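Local coordinates for protein ectonucleotide pyrophosphatase/phosphodiesterase family member 5 (Mus musculus, PDB 5VEO) that probably hydrolyses phosphodiester or pyrophosphate bonds of nucleotide substrates as a zinc-dependent ectoenzyme, at residues A[220-225]-A[336-341]; A[216-221]-A[343-348]. The protein carries 1 engineered substitution. All coordinates share one frame; numbering follows the deposited sequence.

Contact 1: residues A[220-225]-A[336-341]; sequences IVTSDH and PIFLAH. With ZN (zinc ion), chain E; AMP (adenosine monophosphate), chain Q.
V221 and L339 form the backbone pairing between strands 218-222 and 338-341; the short runs 220-222 and 338-341 are antiparallel, their axes at 165°. V221 N donates to L339 O at 2.8 Å, and L339 N returns a bond to V221 O at 3.0 Å. A third, side-chain-to-backbone bond follows one residue on: the T222 hydroxyl, OG1, donates to I337 O at 2.7 Å, approaching in the carbonyl plane. With chi1 at -170°, OG1 stands anti to the backbone N of T222 and reaches across to the other chain segment, while also sitting near the edge of the F338 ring.

Apolar contacts line both faces of the sheet. On the face of I220 and F338, the CG2 branch of I220 meets F338 CE1 obliquely at 3.6 Å, and its other branch, CG1, lies against A340 CB. On the face of V221 and L339, the two side chains lie side by side, V221 CB being 3.8 Å from L339 CD2, while V221 CG1 meets the tip of I337; F37 from helix 35-42 packs onto both I337 and L339. Beyond the strand, P336 CB rests 3.7 Å from S223 CB, and S223 OG is hydrogen-bonded to F21 O and F24 N.

Metal coordination follows directly on the strand. D224 OD2 binds zinc at 2.0 Å, H225 NE2 binds it at 2.1 Å, and D22 completes the protein ligands. AMP O3P also binds the zinc and so lies at the edge of the H225 ring, near its plane, while D224 OD1 is held by G23 N. Metal ligands carried just past the C-terminal end of a central strand are characteristic of the alkaline phosphatase superfamily, to which this phosphodiesterase domain belongs.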
loop_
_atom_site.group_PDB
_atom_site.type_symbol
_atom_site.label_atom_id
_atom_site.label_comp_id
_atom_site.label_asym_id
_atom_site.label_seq_id
_atom_site.Cartn_x
_atom_site.Cartn_y
_atom_site.Cartn_z
ATOM N N ILE A 220 12.054 7.001 6.581
ATOM C CA ILE A 220 11.791 6.416 5.271
ATOM C C ILE A 220 10.420 6.921 4.869
ATOM O O ILE A 220 9.448 6.708 5.596
ATOM C CB ILE A 220 11.847 4.881 5.311
ATOM C CG1 ILE A 220 13.262 4.417 5.718
ATOM C CG2 ILE A 220 11.383 4.286 3.970
ATOM C CD1 ILE A 220 13.387 2.968 5.987
ATOM N N VAL A 221 10.343 7.617 3.731
ATOM C CA VAL A 221 9.100 8.205 3.254
ATOM C C VAL A 221 8.716 7.473 1.974
ATOM O O VAL A 221 9.461 7.507 0.984
ATOM C CB VAL A 221 9.228 9.716 3.005
ATOM C CG1 VAL A 221 7.908 10.289 2.479
ATOM C CG2 VAL A 221 9.667 10.426 4.284
ATOM N N THR A 222 7.565 6.821 1.977
ATOM C CA THR A 222 7.166 6.061 0.803
ATOM C C THR A 222 5.645 6.075 0.698
ATOM O O THR A 222 4.979 6.969 1.234
ATOM C CB THR A 222 7.819 4.661 0.849
ATOM O OG1 THR A 222 7.628 3.984 -0.403
ATOM C CG2 THR A 222 7.305 3.803 1.993
ATOM N N SER A 223 5.107 5.133 -0.059
ATOM C CA SER A 223 3.677 5.058 -0.305
ATOM C C SER A 223 3.349 3.643 -0.758
ATOM O O SER A 223 4.236 2.793 -0.935
ATOM C CB SER A 223 3.261 6.103 -1.338
ATOM O OG SER A 223 1.865 6.193 -1.478
ATOM N N ASP A 224 2.057 3.395 -0.915
ATOM C CA ASP A 224 1.562 2.093 -1.331
ATOM C C ASP A 224 1.445 1.938 -2.845
ATOM O O ASP A 224 1.540 0.817 -3.340
ATOM C CB ASP A 224 0.213 1.791 -0.666
ATOM C CG ASP A 224 -0.828 2.903 -0.789
ATOM O OD1 ASP A 224 -0.539 4.068 -1.175
ATOM O OD2 ASP A 224 -2.011 2.580 -0.463
ATOM N N HIS A 225 1.232 3.026 -3.575
ATOM C CA HIS A 225 0.978 2.980 -5.020
ATOM C C HIS A 225 0.827 4.403 -5.535
ATOM O O HIS A 225 0.820 5.372 -4.750
ATOM C CB HIS A 225 -0.313 2.204 -5.335
ATOM C CG HIS A 225 -1.484 2.780 -4.615
ATOM N ND1 HIS A 225 -2.059 3.986 -4.970
ATOM C CD2 HIS A 225 -2.074 2.408 -3.454
ATOM C CE1 HIS A 225 -2.961 4.319 -4.060
ATOM N NE2 HIS A 225 -2.997 3.371 -3.139
ATOM N N PRO A 336 5.036 3.952 -6.359
ATOM C CA PRO A 336 5.118 4.972 -5.316
ATOM C C PRO A 336 6.484 5.634 -5.230
ATOM O O PRO A 336 7.501 5.063 -5.613
ATOM C CB PRO A 336 4.896 4.153 -4.044
ATOM C CG PRO A 336 5.567 2.846 -4.368
ATOM C CD PRO A 336 5.271 2.602 -5.836
ATOM N N ILE A 337 6.496 6.799 -4.579
ATOM C CA ILE A 337 7.750 7.434 -4.185
ATOM C C ILE A 337 8.484 6.567 -3.173
ATOM O O ILE A 337 7.873 5.802 -2.398
ATOM C CB ILE A 337 7.545 8.823 -3.556
ATOM C CG1 ILE A 337 6.572 8.723 -2.375
ATOM C CG2 ILE A 337 7.227 9.852 -4.580
ATOM C CD1 ILE A 337 6.706 9.805 -1.353
ATOM N N PHE A 338 9.805 6.735 -3.131
ATOM C CA PHE A 338 10.622 6.218 -2.031
ATOM C C PHE A 338 11.819 7.136 -1.822
ATOM O O PHE A 338 12.614 7.355 -2.748
ATOM C CB PHE A 338 11.099 4.790 -2.306
ATOM C CG PHE A 338 11.890 4.189 -1.179
ATOM C CD1 PHE A 338 11.283 3.329 -0.282
ATOM C CD2 PHE A 338 13.238 4.489 -1.012
ATOM C CE1 PHE A 338 12.014 2.774 0.775
ATOM C CE2 PHE A 338 13.955 3.951 0.023
ATOM C CZ PHE A 338 13.339 3.087 0.924
ATOM N N LEU A 339 11.963 7.645 -0.602
ATOM C CA LEU A 339 13.131 8.433 -0.245
ATOM C C LEU A 339 13.403 8.235 1.237
ATOM O O LEU A 339 12.533 7.796 1.981
ATOM C CB LEU A 339 12.951 9.911 -0.614
ATOM C CG LEU A 339 11.911 10.832 -0.009
ATOM C CD1 LEU A 339 12.233 12.299 -0.366
ATOM C CD2 LEU A 339 10.500 10.464 -0.490
ATOM N N ALA A 340 14.622 8.544 1.665
ATOM C CA ALA A 340 14.937 8.311 3.070
ATOM C C ALA A 340 16.108 9.176 3.507
ATOM O O ALA A 340 16.926 9.617 2.694
ATOM C CB ALA A 340 15.249 6.842 3.321
ATOM N N HIS A 341 16.174 9.397 4.822
ATOM C CA HIS A 341 17.232 10.184 5.441
ATOM C C HIS A 341 17.542 9.595 6.801
ATOM O O HIS A 341 16.627 9.254 7.541
ATOM C CB HIS A 341 16.816 11.641 5.638
ATOM C CG HIS A 341 17.720 12.392 6.563
ATOM N ND1 HIS A 341 17.558 12.375 7.932
ATOM C CD2 HIS A 341 18.804 13.164 6.317
ATOM C CE1 HIS A 341 18.511 13.106 8.491
ATOM N NE2 HIS A 341 19.280 13.592 7.534
HETATM ZN ZN ZN E . -3.497 3.712 -1.171
HETATM P P AMP Q . -6.662 2.710 -1.110
HETATM O O1P AMP Q . -6.573 1.283 -1.561
HETATM O O2P AMP Q . -7.621 3.524 -1.987
HETATM O O3P AMP Q . -5.301 3.396 -1.015
HETATM O "O5'" AMP Q . -7.265 2.738 0.373
HETATM C "C5'" AMP Q . -6.973 3.859 1.220
HETATM C "C4'" AMP Q . -8.105 4.238 2.133
HETATM O "O4'" AMP Q . -8.170 3.289 3.189
HETATM C "C3'" AMP Q . -7.903 5.592 2.817
HETATM O "O3'" AMP Q . -8.769 6.560 2.266
HETATM C "C2'" AMP Q . -8.252 5.347 4.288
HETATM O "O2'" AMP Q . -9.190 6.236 4.832
HETATM C "C1'" AMP Q . -8.767 3.922 4.293
HETATM N N9 AMP Q . -8.409 3.192 5.488
HETATM C C8 AMP Q . -7.178 2.858 5.911
HETATM N N7 AMP Q . -7.267 2.154 7.067
HETATM C C5 AMP Q . -8.592 2.049 7.351
HETATM C C6 AMP Q . -9.412 1.429 8.411
HETATM N N6 AMP Q . -8.815 0.771 9.421
HETATM N N1 AMP Q . -10.750 1.541 8.339
HETATM C C2 AMP Q . -11.375 2.189 7.340
HETATM N N3 AMP Q . -10.708 2.773 6.331
HETATM C C4 AMP Q . -9.337 2.735 6.314
#

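Contact 2: residues A[216-221]-A[343-348]; sequences NVNLIV and PAFRKN
N218 turns its CG beside its own backbone N, chi1 -65°, and its amide is rotated so that OD1 faces the loop at P343 and A344. F345, with chi1 -78°, likewise carries its ring on the backbone-N side, bringing CD1 and CE1 against N218 and CZ to I220.

The amide oxygen makes the one hydrogen bond between the segments. A344 N donates to N218 OD1 at 2.9 Å with an angle of 156° at the hydrogen, in the carbonyl plane and on a lone pair. The methyl group of A344 stands close by, its CB 3.2 Å from N218 OD1, and P343 CD approaches the same oxygen at 3.4 Å. The other half of the amide is engaged too: N218 ND2 is hydrogen-bonded to Q14 OE1 and K15 O, so bonds at both ends should restrain its rotation.

These residues join strand 218-222, in the mixed central sheet of the alkaline phosphatase-like fold, to the loop that leads from strand 338-341 to strand 349-355. The loop thus packs beside the strand next to the one it has just left.

F345 supplies the apolar part. Its CE1 lies 3.9 Å from N218 CB, and the I220 side chain crosses that of F345 at about a right angle, with I220 CG1 4.0 Å from F345 CE1. The end of the isoleucine joins in as well, CD1 touching CZ. Helix 359-366 adds to this cluster through L362, packed on F345, and through L359 and L363 on I220. Toward the surface, the P343 ring extends the contact along the chain, its CG 3.9 Å from N216 CA and its CD alongside V217 O.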
loop_
_atom_site.group_PDB
_atom_site.type_symbol
_atom_site.label_atom_id
_atom_site.label_comp_id
_atom_site.label_asym_id
_atom_site.label_seq_id
_atom_site.Cartn_x
_atom_site.Cartn_y
_atom_site.Cartn_z
ATOM N N ASN A 216 19.229 10.860 14.471
ATOM C CA ASN A 216 19.365 9.494 14.968
ATOM C C ASN A 216 18.163 8.611 14.683
ATOM O O ASN A 216 18.082 7.505 15.241
ATOM C CB ASN A 216 19.649 9.450 16.478
ATOM C CG ASN A 216 18.809 10.401 17.258
ATOM O OD1 ASN A 216 17.786 10.028 17.831
ATOM N ND2 ASN A 216 19.233 11.653 17.290
ATOM N N VAL A 217 17.211 9.071 13.879
ATOM C CA VAL A 217 16.128 8.235 13.376
ATOM C C VAL A 217 16.328 8.129 11.880
ATOM O O VAL A 217 16.596 9.138 11.233
ATOM C CB VAL A 217 14.751 8.840 13.683
ATOM C CG1 VAL A 217 13.647 8.092 12.911
ATOM C CG2 VAL A 217 14.493 8.836 15.188
ATOM N N ASN A 218 16.232 6.921 11.343
ATOM C CA ASN A 218 16.215 6.720 9.894
ATOM C C ASN A 218 14.776 6.909 9.430
ATOM O O ASN A 218 13.912 6.080 9.740
ATOM C CB ASN A 218 16.741 5.336 9.546
ATOM C CG ASN A 218 18.211 5.179 9.908
ATOM O OD1 ASN A 218 19.073 5.742 9.249
ATOM N ND2 ASN A 218 18.487 4.462 10.993
ATOM N N LEU A 219 14.525 8.021 8.733
ATOM C CA LEU A 219 13.206 8.372 8.224
ATOM C C LEU A 219 13.059 7.834 6.803
ATOM O O LEU A 219 13.851 8.181 5.927
ATOM C CB LEU A 219 13.016 9.887 8.237
ATOM C CG LEU A 219 11.781 10.455 7.556
ATOM C CD1 LEU A 219 10.516 9.947 8.250
ATOM C CD2 LEU A 219 11.824 11.956 7.561
ATOM N N ILE A 220 12.054 7.001 6.581
ATOM C CA ILE A 220 11.791 6.416 5.271
ATOM C C ILE A 220 10.420 6.921 4.869
ATOM O O ILE A 220 9.448 6.708 5.596
ATOM C CB ILE A 220 11.847 4.881 5.311
ATOM C CG1 ILE A 220 13.262 4.417 5.718
ATOM C CG2 ILE A 220 11.383 4.286 3.970
ATOM C CD1 ILE A 220 13.387 2.968 5.987
ATOM N N VAL A 221 10.343 7.617 3.731
ATOM C CA VAL A 221 9.100 8.205 3.254
ATOM C C VAL A 221 8.716 7.473 1.974
ATOM O O VAL A 221 9.461 7.507 0.984
ATOM C CB VAL A 221 9.228 9.716 3.005
ATOM C CG1 VAL A 221 7.908 10.289 2.479
ATOM C CG2 VAL A 221 9.667 10.426 4.284
ATOM N N PRO A 343 21.036 8.364 9.800
ATOM C CA PRO A 343 22.443 8.008 10.013
ATOM C C PRO A 343 22.869 6.759 9.263
ATOM O O PRO A 343 24.049 6.631 8.914
ATOM C CB PRO A 343 22.530 7.836 11.537
ATOM C CG PRO A 343 21.137 7.632 11.993
ATOM C CD PRO A 343 20.250 8.372 11.044
ATOM N N ALA A 344 21.946 5.850 8.966
ATOM C CA ALA A 344 22.272 4.641 8.226
ATOM C C ALA A 344 22.249 4.825 6.710
ATOM O O ALA A 344 22.682 3.917 5.988
ATOM C CB ALA A 344 21.299 3.518 8.592
ATOM N N PHE A 345 21.775 5.962 6.219
ATOM C CA PHE A 345 21.565 6.164 4.788
ATOM C C PHE A 345 22.610 7.089 4.172
ATOM O O PHE A 345 23.114 8.015 4.814
ATOM C CB PHE A 345 20.163 6.724 4.550
ATOM C CG PHE A 345 19.090 5.687 4.628
ATOM C CD1 PHE A 345 18.226 5.628 5.710
ATOM C CD2 PHE A 345 18.961 4.745 3.622
ATOM C CE1 PHE A 345 17.237 4.664 5.766
ATOM C CE2 PHE A 345 17.983 3.776 3.679
ATOM C CZ PHE A 345 17.118 3.734 4.771
ATOM N N ARG A 346 22.937 6.824 2.910
ATOM C CA ARG A 346 23.808 7.717 2.168
ATOM C C ARG A 346 23.161 9.085 2.007
ATOM O O ARG A 346 21.979 9.285 2.292
ATOM C CB ARG A 346 24.139 7.118 0.809
ATOM C CG ARG A 346 24.965 5.877 0.938
ATOM C CD ARG A 346 25.004 5.097 -0.344
ATOM N NE ARG A 346 25.851 5.723 -1.332
ATOM C CZ ARG A 346 26.231 5.143 -2.468
ATOM N NH1 ARG A 346 25.823 3.912 -2.748
ATOM N NH2 ARG A 346 27.042 5.795 -3.306
ATOM N N LYS A 347 23.960 10.038 1.537
ATOM C CA LYS A 347 23.514 11.412 1.351
ATOM C C LYS A 347 23.639 11.816 -0.107
ATOM O O LYS A 347 24.684 11.592 -0.733
ATOM C CB LYS A 347 24.325 12.365 2.220
ATOM C CG LYS A 347 24.119 12.147 3.709
ATOM C CD LYS A 347 24.949 13.157 4.498
ATOM C CE LYS A 347 24.098 14.204 5.212
ATOM N NZ LYS A 347 23.873 15.402 4.331
ATOM N N ASN A 348 22.595 12.448 -0.629
ATOM C CA ASN A 348 22.532 12.937 -2.007
ATOM C C ASN A 348 22.721 11.816 -3.035
ATOM O O ASN A 348 23.399 11.992 -4.053
ATOM C CB ASN A 348 23.556 14.056 -2.237
ATOM C CG ASN A 348 23.180 14.938 -3.389
ATOM O OD1 ASN A 348 21.993 15.101 -3.695
ATOM N ND2 ASN A 348 24.179 15.505 -4.063
#

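Contacts 1 and 2 share strand 218-222 but sample opposite ends of it. Contact 1 is wholly buried and continues into the zinc site, whereas contact 2, its centre about 12 Å from that of contact 1, is only partly buried and includes exposed P343. Paired backbone bonds and metal coordination characterise the former; the latter relies on an asparagine side chain gripping a loop amide, and on F345 packing against N218 and I220. I220 serves both. The contacts also meet directly: A340 CB packs against F345 CE1 at 3.8 Å, and H341 O probably accepts a hydrogen bond from L219 N at 2.7 Å, extending the strand pairing toward the loop.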